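Local structure of protein F01G10.3, confirmed by transcript evidence (Caenorhabditis elegans, 3K6J) at residues A[54-67]-A[73-85]. The protein binds zinc and probably acts as an NAD+-dependent (3S)-3-hydroxyacyl-CoA dehydrogenase, part of a multifunctional enzyme. Sequence-based numbering, arbitrary orientation.
With PO4 (phosphate ion), chain E.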
ATOM      1  N   VAL A  54      15.967  18.787   1.895  1.00 31.38           N
ATOM      2  CA  VAL A  54      16.575  17.475   2.014  1.00 30.62           C
ATOM      3  C   VAL A  54      17.509  17.249   0.832  1.00 30.78           C
ATOM      4  O   VAL A  54      17.074  16.880  -0.262  1.00 31.08           O
ATOM      5  CB  VAL A  54      15.496  16.359   2.217  1.00 30.14           C
ATOM      6  CG1 VAL A  54      16.057  15.001   1.949  1.00 28.80           C
ATOM      7  CG2 VAL A  54      14.957  16.416   3.651  1.00 30.14           C
ATOM      8  N   ASN A  55      18.800  17.495   1.046  1.00 31.23           N
ATOM      9  CA  ASN A  55      19.796  17.327  -0.041  1.00 31.73           C
ATOM     10  C   ASN A  55      20.558  16.021   0.032  1.00 30.34           C
ATOM     11  O   ASN A  55      21.282  15.652  -0.891  1.00 30.08           O
ATOM     12  CB  ASN A  55      20.789  18.508  -0.055  1.00 32.95           C
ATOM     13  CG  ASN A  55      20.166  19.777  -0.619  1.00 34.60           C
ATOM     14  OD1 ASN A  55      20.088  20.805   0.059  1.00 37.80           O
ATOM     15  ND2 ASN A  55      19.680  19.693  -1.852  1.00 36.91           N
ATOM     16  N   SER A  56      20.381  15.332   1.151  1.00 28.47           N
ATOM     17  CA  SER A  56      21.151  14.162   1.458  1.00 27.15           C
ATOM     18  C   SER A  56      20.358  13.280   2.403  1.00 25.46           C
ATOM     19  O   SER A  56      19.852  13.756   3.397  1.00 24.63           O
ATOM     20  CB  SER A  56      22.436  14.577   2.140  1.00 26.89           C
ATOM     21  OG  SER A  56      23.307  13.494   2.112  1.00 29.67           O
ATOM     22  N   VAL A  57      20.277  11.989   2.093  1.00 24.87           N
ATOM     23  CA  VAL A  57      19.460  11.050   2.877  1.00 24.25           C
ATOM     24  C   VAL A  57      20.273   9.816   3.279  1.00 23.82           C
ATOM     25  O   VAL A  57      21.245   9.483   2.616  1.00 23.51           O
ATOM     26  CB  VAL A  57      18.192  10.632   2.094  1.00 24.30           C
ATOM     27  CG1 VAL A  57      17.466   9.482   2.784  1.00 25.24           C
ATOM     28  CG2 VAL A  57      17.256  11.843   1.965  1.00 24.88           C
ATOM     29  N   ALA A  58      19.882   9.165   4.374  1.00 22.01           N
ATOM     30  CA  ALA A  58      20.462   7.904   4.751  1.00 22.11           C
ATOM     31  C   ALA A  58      19.358   6.942   5.119  1.00 21.08           C
ATOM     32  O   ALA A  58      18.380   7.316   5.744  1.00 21.30           O
ATOM     33  CB  ALA A  58      21.501   8.042   5.917  1.00 21.12           C
ATOM     34  N   ILE A  59      19.511   5.716   4.664  1.00 21.42           N
ATOM     35  CA  ILE A  59      18.574   4.652   4.937  1.00 21.82           C
ATOM     36  C   ILE A  59      19.400   3.591   5.672  1.00 22.89           C
ATOM     37  O   ILE A  59      20.403   3.084   5.131  1.00 22.78           O
ATOM     38  CB  ILE A  59      18.005   4.037   3.640  1.00 21.71           C
ATOM     39  CG1 ILE A  59      17.282   5.090   2.745  1.00 20.32           C
ATOM     40  CG2 ILE A  59      17.136   2.818   3.979  1.00 20.80           C
ATOM     41  CD1 ILE A  59      15.941   5.621   3.293  1.00 17.83           C
ATOM     42  N   ILE A  60      18.999   3.267   6.899  1.00 22.85           N
ATOM     43  CA  ILE A  60      19.770   2.317   7.684  1.00 24.47           C
ATOM     44  C   ILE A  60      19.109   0.962   7.621  1.00 24.75           C
ATOM     45  O   ILE A  60      17.921   0.815   7.975  1.00 25.88           O
ATOM     46  CB  ILE A  60      19.959   2.806   9.139  1.00 24.94           C
ATOM     47  CG1 ILE A  60      20.496   4.239   9.141  1.00 24.86           C
ATOM     48  CG2 ILE A  60      20.933   1.898   9.909  1.00 24.57           C
ATOM     49  CD1 ILE A  60      20.436   4.903  10.521  1.00 29.23           C
ATOM     50  N   GLY A  61      19.859  -0.023   7.127  1.00 24.65           N
ATOM     51  CA  GLY A  61      19.341  -1.384   6.974  1.00 24.39           C
ATOM     52  C   GLY A  61      19.182  -1.777   5.514  1.00 25.26           C
ATOM     53  O   GLY A  61      18.538  -1.051   4.737  1.00 24.92           O
ATOM     54  N   GLY A  62      19.743  -2.937   5.141  1.00 24.78           N
ATOM     55  CA  GLY A  62      19.713  -3.412   3.749  1.00 24.22           C
ATOM     56  C   GLY A  62      18.726  -4.526   3.407  1.00 24.81           C
ATOM     57  O   GLY A  62      18.917  -5.278   2.432  1.00 24.71           O
ATOM     58  N   GLY A  63      17.677  -4.655   4.212  1.00 25.17           N
ATOM     59  CA  GLY A  63      16.514  -5.473   3.854  1.00 25.02           C
ATOM     60  C   GLY A  63      15.719  -4.920   2.666  1.00 25.56           C
ATOM     61  O   GLY A  63      16.088  -3.925   2.044  1.00 25.63           O
ATOM     62  N   THR A  64      14.617  -5.576   2.364  1.00 25.59           N
ATOM     63  CA  THR A  64      13.794  -5.267   1.194  1.00 26.69           C
ATOM     64  C   THR A  64      13.301  -3.817   1.170  1.00 25.19           C
ATOM     65  O   THR A  64      13.425  -3.156   0.152  1.00 25.26           O
ATOM     66  CB  THR A  64      12.568  -6.237   1.150  1.00 26.98           C
ATOM     67  OG1 THR A  64      13.046  -7.589   1.058  1.00 28.50           O
ATOM     68  CG2 THR A  64      11.661  -5.950  -0.037  1.00 27.64           C
ATOM     69  N   MET A  65      12.701  -3.356   2.245  1.00 24.70           N
ATOM     70  CA  MET A  65      12.280  -1.968   2.399  1.00 24.15           C
ATOM     71  C   MET A  65      13.379  -0.971   2.448  1.00 23.69           C
ATOM     72  O   MET A  65      13.258   0.070   1.936  1.00 23.89           O
ATOM     73  CB  MET A  65      11.362  -1.768   3.592  1.00 24.41           C
ATOM     74  CG  MET A  65       9.956  -2.175   3.347  1.00 25.29           C
ATOM     75  SD  MET A  65       9.140  -1.280   2.058  1.00 27.20           S
ATOM     76  CE  MET A  65       8.595  -2.608   1.171  1.00 25.87           C
ATOM     77  N   GLY A  66      14.439  -1.301   3.129  1.00 22.78           N
ATOM     78  CA  GLY A  66      15.623  -0.452   3.126  1.00 21.90           C
ATOM     79  C   GLY A  66      16.109  -0.202   1.700  1.00 21.86           C
ATOM     80  O   GLY A  66      16.330   0.956   1.293  1.00 20.17           O
ATOM     81  N   LYS A  67      16.284  -1.291   0.941  1.00 21.78           N
ATOM     82  CA  LYS A  67      16.737  -1.197  -0.446  1.00 22.63           C
ATOM     83  C   LYS A  67      15.684  -0.419  -1.274  1.00 22.17           C
ATOM     84  O   LYS A  67      16.022   0.464  -2.041  1.00 21.90           O
ATOM     85  CB  LYS A  67      16.972  -2.593  -1.033  1.00 23.38           C
ATOM     86  CG  LYS A  67      18.255  -3.289  -0.545  1.00 25.34           C
ATOM     87  CD  LYS A  67      18.641  -4.481  -1.426  1.00 27.66           C
ATOM     88  CE  LYS A  67      17.663  -5.677  -1.220  1.00 31.19           C
ATOM     89  NZ  LYS A  67      17.853  -6.407   0.085  1.00 28.82           N
ATOM     90  N   PHE A  73      14.846   7.302  -3.302  1.00 20.87           N
ATOM     91  CA  PHE A  73      15.583   8.556  -3.127  1.00 22.35           C
ATOM     92  C   PHE A  73      16.688   8.740  -4.196  1.00 22.96           C
ATOM     93  O   PHE A  73      16.895   9.834  -4.700  1.00 23.34           O
ATOM     94  CB  PHE A  73      16.166   8.668  -1.708  1.00 21.52           C
ATOM     95  CG  PHE A  73      15.159   9.054  -0.676  1.00 21.07           C
ATOM     96  CD1 PHE A  73      14.793  10.395  -0.506  1.00 20.35           C
ATOM     97  CD2 PHE A  73      14.555   8.081   0.125  1.00 21.47           C
ATOM     98  CE1 PHE A  73      13.851  10.762   0.439  1.00 20.62           C
ATOM     99  CE2 PHE A  73      13.608   8.436   1.106  1.00 19.84           C
ATOM    100  CZ  PHE A  73      13.263   9.774   1.270  1.00 20.44           C
ATOM    101  N   GLY A  74      17.387   7.659  -4.517  1.00 23.74           N
ATOM    102  CA  GLY A  74      18.443   7.710  -5.503  1.00 25.46           C
ATOM    103  C   GLY A  74      17.925   8.048  -6.894  1.00 25.74           C
ATOM    104  O   GLY A  74      18.567   8.793  -7.626  1.00 25.89           O
ATOM    105  N   LEU A  75      16.754   7.512  -7.241  1.00 26.80           N
ATOM    106  CA  LEU A  75      16.130   7.727  -8.549  1.00 27.18           C
ATOM    107  C   LEU A  75      15.811   9.207  -8.751  1.00 27.43           C
ATOM    108  O   LEU A  75      15.800   9.699  -9.872  1.00 26.90           O
ATOM    109  CB  LEU A  75      14.859   6.876  -8.661  1.00 27.82           C
ATOM    110  CG  LEU A  75      14.101   6.766 -10.007  1.00 29.35           C
ATOM    111  CD1 LEU A  75      14.991   6.242 -11.155  1.00 26.68           C
ATOM    112  CD2 LEU A  75      12.863   5.857  -9.875  1.00 30.02           C
ATOM    113  N   ALA A  76      15.561   9.911  -7.651  1.00 27.01           N
ATOM    114  CA  ALA A  76      15.216  11.318  -7.709  1.00 27.70           C
ATOM    115  C   ALA A  76      16.445  12.238  -7.810  1.00 28.40           C
ATOM    116  O   ALA A  76      16.298  13.444  -7.860  1.00 28.78           O
ATOM    117  CB  ALA A  76      14.389  11.689  -6.499  1.00 26.96           C
ATOM    118  N   GLY A  77      17.647  11.670  -7.812  1.00 29.02           N
ATOM    119  CA  GLY A  77      18.885  12.463  -7.817  1.00 30.06           C
ATOM    120  C   GLY A  77      19.333  12.967  -6.453  1.00 30.60           C
ATOM    121  O   GLY A  77      20.092  13.938  -6.349  1.00 31.44           O
ATOM    122  N   ILE A  78      18.855  12.332  -5.390  1.00 30.61           N
ATOM    123  CA  ILE A  78      19.258  12.736  -4.053  1.00 30.33           C
ATOM    124  C   ILE A  78      20.351  11.787  -3.569  1.00 30.19           C
ATOM    125  O   ILE A  78      20.187  10.554  -3.635  1.00 30.04           O
ATOM    126  CB  ILE A  78      18.040  12.781  -3.064  1.00 30.94           C
ATOM    127  CG1 ILE A  78      17.050  13.873  -3.497  1.00 30.60           C
ATOM    128  CG2 ILE A  78      18.504  13.011  -1.609  1.00 29.35           C
ATOM    129  CD1 ILE A  78      15.633  13.670  -2.992  1.00 30.57           C
ATOM    130  N   GLU A  79      21.455  12.364  -3.082  1.00 29.23           N
ATOM    131  CA  GLU A  79      22.545  11.596  -2.509  1.00 29.46           C
ATOM    132  C   GLU A  79      22.016  10.757  -1.369  1.00 28.40           C
ATOM    133  O   GLU A  79      21.517  11.304  -0.376  1.00 27.97           O
ATOM    134  CB  GLU A  79      23.657  12.533  -2.007  1.00 30.67           C
ATOM    135  CG  GLU A  79      24.946  11.795  -1.660  1.00 34.16           C
ATOM    136  CD  GLU A  79      25.859  12.585  -0.730  1.00 40.56           C
ATOM    137  OE1 GLU A  79      25.365  13.124   0.303  1.00 40.12           O
ATOM    138  OE2 GLU A  79      27.081  12.649  -1.032  1.00 43.26           O
ATOM    139  N   THR A  80      22.110   9.440  -1.530  1.00 27.65           N
ATOM    140  CA  THR A  80      21.531   8.487  -0.593  1.00 26.99           C
ATOM    141  C   THR A  80      22.571   7.487  -0.096  1.00 27.34           C
ATOM    142  O   THR A  80      23.145   6.724  -0.879  1.00 28.22           O
ATOM    143  CB  THR A  80      20.327   7.711  -1.264  1.00 27.28           C
ATOM    144  OG1 THR A  80      19.391   8.653  -1.803  1.00 26.02           O
ATOM    145  CG2 THR A  80      19.608   6.797  -0.266  1.00 24.44           C
ATOM    146  N   PHE A  81      22.799   7.467   1.211  1.00 26.70           N
ATOM    147  CA  PHE A  81      23.615   6.432   1.804  1.00 26.25           C
ATOM    148  C   PHE A  81      22.733   5.281   2.216  1.00 25.37           C
ATOM    149  O   PHE A  81      21.697   5.469   2.845  1.00 25.10           O
ATOM    150  CB  PHE A  81      24.392   6.974   3.012  1.00 26.95           C
ATOM    151  CG  PHE A  81      25.299   8.114   2.675  1.00 29.70           C
ATOM    152  CD1 PHE A  81      26.615   7.874   2.268  1.00 30.37           C
ATOM    153  CD2 PHE A  81      24.830   9.441   2.732  1.00 31.03           C
ATOM    154  CE1 PHE A  81      27.453   8.940   1.936  1.00 32.61           C
ATOM    155  CE2 PHE A  81      25.665  10.501   2.418  1.00 31.01           C
ATOM    156  CZ  PHE A  81      26.979  10.253   2.006  1.00 32.15           C
ATOM    157  N   LEU A  82      23.135   4.081   1.842  1.00 24.64           N
ATOM    158  CA  LEU A  82      22.456   2.899   2.313  1.00 24.18           C
ATOM    159  C   LEU A  82      23.419   2.204   3.284  1.00 24.36           C
ATOM    160  O   LEU A  82      24.437   1.643   2.892  1.00 24.23           O
ATOM    161  CB  LEU A  82      22.032   2.033   1.123  1.00 23.52           C
ATOM    162  CG  LEU A  82      21.285   0.726   1.408  1.00 23.87           C
ATOM    163  CD1 LEU A  82      20.051   0.942   2.273  1.00 17.02           C
ATOM    164  CD2 LEU A  82      20.953   0.063   0.069  1.00 22.12           C
ATOM    165  N   VAL A  83      23.093   2.297   4.567  1.00 25.33           N
ATOM    166  CA  VAL A  83      23.986   1.869   5.649  1.00 25.63           C
ATOM    167  C   VAL A  83      23.607   0.475   6.095  1.00 26.16           C
ATOM    168  O   VAL A  83      22.530   0.260   6.646  1.00 26.28           O
ATOM    169  CB  VAL A  83      23.934   2.861   6.829  1.00 26.37           C
ATOM    170  CG1 VAL A  83      24.897   2.443   7.960  1.00 25.10           C
ATOM    171  CG2 VAL A  83      24.198   4.310   6.331  1.00 25.20           C
ATOM    172  N   VAL A  84      24.497  -0.477   5.832  1.00 27.11           N
ATOM    173  CA  VAL A  84      24.186  -1.892   5.994  1.00 27.34           C
ATOM    174  C   VAL A  84      25.303  -2.638   6.767  1.00 28.42           C
ATOM    175  O   VAL A  84      26.405  -2.150   6.864  1.00 27.79           O
ATOM    176  CB  VAL A  84      24.015  -2.542   4.607  1.00 27.90           C
ATOM    177  CG1 VAL A  84      22.908  -1.828   3.801  1.00 26.47           C
ATOM    178  CG2 VAL A  84      25.347  -2.514   3.823  1.00 25.61           C
ATOM    179  N   ARG A  85      25.010  -3.821   7.300  1.00 30.14           N
ATOM    180  CA  ARG A  85      26.047  -4.642   7.953  1.00 31.89           C
ATOM    181  C   ARG A  85      27.039  -5.241   6.951  1.00 32.69           C
ATOM    182  O   ARG A  85      28.243  -5.285   7.201  1.00 33.36           O
ATOM    183  CB  ARG A  85      25.443  -5.765   8.792  1.00 31.83           C
ATOM    184  CG  ARG A  85      24.342  -5.338   9.747  1.00 32.78           C
ATOM    185  CD  ARG A  85      23.063  -5.941   9.282  1.00 35.84           C
ATOM    186  NE  ARG A  85      22.769  -7.181   9.976  1.00 36.40           N
ATOM    187  CZ  ARG A  85      21.680  -7.907   9.759  1.00 38.69           C
ATOM    188  NH1 ARG A  85      20.785  -7.514   8.861  1.00 38.91           N
ATOM    189  NH2 ARG A  85      21.472  -9.026  10.449  1.00 39.12           N
TER
HETATM  190  P   PO4 E 503      12.970  -8.461   4.281  1.00 86.90           P
HETATM  191  O1  PO4 E 503      11.680  -8.163   3.544  1.00 87.23           O
HETATM  192  O2  PO4 E 503      12.762  -9.720   5.091  1.00 87.13           O
HETATM  193  O3  PO4 E 503      14.089  -8.693   3.295  1.00 87.01           O
HETATM  194  O4  PO4 E 503      13.347  -7.305   5.180  1.00 86.18           O
HETATM  195  O   HOH W   1      21.637  -4.497   7.014  1.00 12.67           O
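V57 sets its CG1 methyl squarely over one face of the F73 ring, a CH-pi contact 4.1 Å from the centroid and 8° off the normal. CG1 lies anti to V57's backbone N (chi1 170°), which turns CG2 in beside that N, where it meets F73 CD1 at 3.8 Å. Further along the same face of the sheet, I59 and L82 pack through I59 CG2 and L82 CD1, 3.9 Å apart; L82 CD1 also reaches to 3.5 Å from G61 O. Parallel strands 56-60 and 79-83 are laced by five nearly straight backbone bonds, running from V57 N and E79 O at one end to G61 N and V83 O (2.7 Å) at the other. On the other face, S56 OG donates to E79 OE1 at 2.8 Å, while K120 holds OE2 in a salt bridge. An alanine in place of E79 would probably leave S56 OG without this acceptor and take from K120 this carboxylate partner. G62 has no room for a CB, which would run into V84 CG1. T64 N bonds a phosphate, probably from the crystallisation liquor, at the start of helix 64-75. Strand, glycine turn, helix and strand form the right-handed beta-alpha-beta unit of a Rossmann fold, whose G61, G63 and G66 match the GxGxxG dinucleotide-binding pattern.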